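Local coordinates for protein glial cell-derived neurotrophic factor (Rattus norvegicus, PDB 1AGQ) that probably acts as a secreted neurotrophic growth factor of the cystine-knot superfamily, signalling to neurons by binding cell-surface receptors, at residues L56-K61 with H122-H127. Numbering follows the deposited sequence.
Sequences LGYETK and HILRKH
Y58 turns the CD1–CE1 side of its ring toward one face of the H122 imidazole in a T-shaped (edge-to-face) stack, with centroids 4.8 Å apart and planes inclined at 60°. The leading atom is Y58 CE1, 3.5 Å from H122 ND1 and displaced from the centre of the imidazole. H122 has CG anti to its carbonyl carbon (chi1 -63°), which presents a face of the imidazole to the tyrosine edge.

L124 comes obliquely at the CE2 and hydroxyl end of the phenol with a single methyl, CD2, which lies 3.4 Å from Y58 CE2 and in van der Waals contact with Y58 OH at 3.2 Å. L124 CD2 also meets L56 CD2 more loosely, at 4.4 Å, and M79 of the second subunit packs on both leucines.

No direct hydrogen bond joins the segments; a water bridges them instead, 2.9 Å from H122 ND1 and in a weak, 3.3 Å contact with Y58 OH. The other ring nitrogen, NE2, is hydrogen-bonded to D116 OD2, so both nitrogens have partners that help fix the ring's rotation. An alanine in place of H122 would probably deprive the Y58 edge of its stacking face and leave the D116 carboxylate without this mate.

F114 adds a second edge-to-face partner for Y58, which thereby joins the loop between strands 43-50 and 63-70 to the 112-115/121-124 hairpin, uniting two beta fingers of the elongated cystine-knot growth-factor fold.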
ATOM      1  N   LEU B  56      -9.601  -0.227 -28.077  1.00 49.42           N
ATOM      2  CA  LEU B  56     -10.621  -1.274 -28.151  1.00 47.91           C
ATOM      3  C   LEU B  56     -11.554  -1.093 -29.340  1.00 46.85           C
ATOM      4  O   LEU B  56     -12.486  -1.874 -29.530  1.00 46.43           O
ATOM      5  CB  LEU B  56     -11.447  -1.306 -26.859  1.00 48.94           C
ATOM      6  CG  LEU B  56     -11.018  -2.216 -25.700  1.00 42.97           C
ATOM      7  CD1 LEU B  56      -9.619  -2.735 -25.905  1.00 45.45           C
ATOM      8  CD2 LEU B  56     -11.115  -1.444 -24.400  1.00 50.80           C
ATOM      9  N   GLY B  57     -11.317  -0.056 -30.131  1.00 44.69           N
ATOM     10  CA  GLY B  57     -12.148   0.167 -31.298  1.00 46.29           C
ATOM     11  C   GLY B  57     -13.404   0.978 -31.065  1.00 49.19           C
ATOM     12  O   GLY B  57     -14.225   1.117 -31.972  1.00 49.88           O
ATOM     13  N   TYR B  58     -13.568   1.531 -29.868  1.00 43.95           N
ATOM     14  CA  TYR B  58     -14.767   2.316 -29.595  1.00 46.05           C
ATOM     15  C   TYR B  58     -14.680   3.732 -30.152  1.00 42.22           C
ATOM     16  O   TYR B  58     -13.644   4.379 -30.061  1.00 42.10           O
ATOM     17  CB  TYR B  58     -15.035   2.396 -28.087  1.00 39.72           C
ATOM     18  CG  TYR B  58     -15.248   1.048 -27.422  1.00 42.18           C
ATOM     19  CD1 TYR B  58     -16.290   0.213 -27.798  1.00 27.28           C
ATOM     20  CD2 TYR B  58     -14.385   0.612 -26.403  1.00 50.84           C
ATOM     21  CE1 TYR B  58     -16.488  -1.022 -27.188  1.00 39.89           C
ATOM     22  CE2 TYR B  58     -14.580  -0.630 -25.781  1.00 47.97           C
ATOM     23  CZ  TYR B  58     -15.635  -1.439 -26.177  1.00 49.25           C
ATOM     24  OH  TYR B  58     -15.846  -2.659 -25.564  1.00 44.27           O
ATOM     25  N   GLU B  59     -15.783   4.193 -30.732  1.00 39.44           N
ATOM     26  CA  GLU B  59     -15.891   5.545 -31.263  1.00 38.32           C
ATOM     27  C   GLU B  59     -16.861   6.232 -30.292  1.00 38.55           C
ATOM     28  O   GLU B  59     -18.076   6.127 -30.428  1.00 40.08           O
ATOM     29  CB  GLU B  59     -16.433   5.496 -32.695  1.00 42.94           C
ATOM     30  N   THR B  60     -16.299   6.894 -29.282  1.00 36.24           N
ATOM     31  CA  THR B  60     -17.078   7.567 -28.241  1.00 30.02           C
ATOM     32  C   THR B  60     -16.282   8.700 -27.583  1.00 31.46           C
ATOM     33  O   THR B  60     -15.073   8.811 -27.762  1.00 35.57           O
ATOM     34  CB  THR B  60     -17.484   6.560 -27.117  1.00 27.46           C
ATOM     35  OG1 THR B  60     -18.174   7.256 -26.071  1.00 37.23           O
ATOM     36  CG2 THR B  60     -16.250   5.904 -26.529  1.00 32.71           C
ATOM     37  N   LYS B  61     -16.975   9.550 -26.828  1.00 33.21           N
ATOM     38  CA  LYS B  61     -16.340  10.652 -26.106  1.00 35.96           C
ATOM     39  C   LYS B  61     -16.186  10.230 -24.635  1.00 34.45           C
ATOM     40  O   LYS B  61     -15.701  10.987 -23.799  1.00 35.69           O
ATOM     41  CB  LYS B  61     -17.203  11.911 -26.177  1.00 40.86           C
ATOM     42  N   HIS B 122     -22.458  -0.671 -25.111  1.00 24.76           N
ATOM     43  CA  HIS B 122     -21.254  -1.445 -24.837  1.00 26.23           C
ATOM     44  C   HIS B 122     -21.036  -1.481 -23.338  1.00 27.15           C
ATOM     45  O   HIS B 122     -21.402  -0.540 -22.626  1.00 22.58           O
ATOM     46  CB  HIS B 122     -20.023  -0.784 -25.448  1.00 27.33           C
ATOM     47  CG  HIS B 122     -20.056  -0.682 -26.933  1.00 31.51           C
ATOM     48  ND1 HIS B 122     -19.865  -1.770 -27.758  1.00 31.86           N
ATOM     49  CD2 HIS B 122     -20.188   0.391 -27.748  1.00 29.47           C
ATOM     50  CE1 HIS B 122     -19.881  -1.367 -29.019  1.00 34.36           C
ATOM     51  NE2 HIS B 122     -20.075  -0.061 -29.037  1.00 29.91           N
ATOM     52  N   ILE B 123     -20.427  -2.559 -22.849  1.00 24.61           N
ATOM     53  CA  ILE B 123     -20.126  -2.658 -21.418  1.00 26.70           C
ATOM     54  C   ILE B 123     -18.683  -3.162 -21.286  1.00 22.42           C
ATOM     55  O   ILE B 123     -18.253  -4.074 -22.002  1.00 31.67           O
ATOM     56  CB  ILE B 123     -21.126  -3.614 -20.682  1.00 29.41           C
ATOM     57  CG1 ILE B 123     -20.736  -3.766 -19.209  1.00 32.57           C
ATOM     58  CG2 ILE B 123     -21.140  -4.981 -21.347  1.00 36.43           C
ATOM     59  CD1 ILE B 123     -21.869  -4.210 -18.329  1.00 31.60           C
ATOM     60  N   LEU B 124     -17.914  -2.510 -20.433  1.00 27.08           N
ATOM     61  CA  LEU B 124     -16.543  -2.933 -20.181  1.00 28.94           C
ATOM     62  C   LEU B 124     -16.641  -3.608 -18.818  1.00 28.08           C
ATOM     63  O   LEU B 124     -17.161  -3.022 -17.867  1.00 33.37           O
ATOM     64  CB  LEU B 124     -15.606  -1.731 -20.116  1.00 29.06           C
ATOM     65  CG  LEU B 124     -15.564  -0.876 -21.385  1.00 39.35           C
ATOM     66  CD1 LEU B 124     -14.606   0.282 -21.171  1.00 34.93           C
ATOM     67  CD2 LEU B 124     -15.137  -1.726 -22.566  1.00 41.98           C
ATOM     68  N   ARG B 125     -16.185  -4.859 -18.752  1.00 33.42           N
ATOM     69  CA  ARG B 125     -16.225  -5.646 -17.515  1.00 22.40           C
ATOM     70  C   ARG B 125     -14.793  -6.059 -17.112  1.00 21.74           C
ATOM     71  O   ARG B 125     -13.999  -6.459 -17.972  1.00 26.39           O
ATOM     72  CB  ARG B 125     -17.046  -6.923 -17.744  1.00 30.35           C
ATOM     73  CG  ARG B 125     -18.526  -6.756 -18.047  1.00 38.13           C
ATOM     74  CD  ARG B 125     -19.112  -8.127 -18.396  1.00 45.97           C
ATOM     75  NE  ARG B 125     -20.562  -8.087 -18.570  1.00 56.51           N
ATOM     76  CZ  ARG B 125     -21.435  -8.282 -17.588  1.00 57.01           C
ATOM     77  NH1 ARG B 125     -21.003  -8.535 -16.356  1.00 60.54           N
ATOM     78  NH2 ARG B 125     -22.738  -8.195 -17.824  1.00 59.48           N
ATOM     79  N   LYS B 126     -14.465  -5.954 -15.824  1.00 27.80           N
ATOM     80  CA  LYS B 126     -13.123  -6.314 -15.355  1.00 30.15           C
ATOM     81  C   LYS B 126     -12.086  -5.641 -16.260  1.00 32.36           C
ATOM     82  O   LYS B 126     -11.151  -6.280 -16.757  1.00 31.20           O
ATOM     83  CB  LYS B 126     -12.957  -7.840 -15.400  1.00 32.29           C
ATOM     84  CG  LYS B 126     -13.770  -8.582 -14.339  1.00 34.48           C
ATOM     85  CD  LYS B 126     -13.828 -10.084 -14.628  1.00 39.19           C
ATOM     86  N   HIS B 127     -12.261  -4.338 -16.447  1.00 27.80           N
ATOM     87  CA  HIS B 127     -11.414  -3.523 -17.312  1.00 25.33           C
ATOM     88  C   HIS B 127     -10.467  -2.583 -16.571  1.00 19.37           C
ATOM     89  O   HIS B 127      -9.535  -2.039 -17.154  1.00 24.32           O
ATOM     90  CB  HIS B 127     -12.314  -2.685 -18.222  1.00 23.48           C
ATOM     91  CG  HIS B 127     -13.140  -1.671 -17.481  1.00 22.18           C
ATOM     92  ND1 HIS B 127     -14.119  -2.018 -16.577  1.00 25.67           N
ATOM     93  CD2 HIS B 127     -13.114  -0.317 -17.508  1.00 18.75           C
ATOM     94  CE1 HIS B 127     -14.663  -0.923 -16.078  1.00 26.12           C
ATOM     95  NE2 HIS B 127     -14.069   0.126 -16.627  1.00 24.13           N
TER
HETATM   96  O   HOH W   1     -18.668  -4.103 -26.486  1.00 47.79           O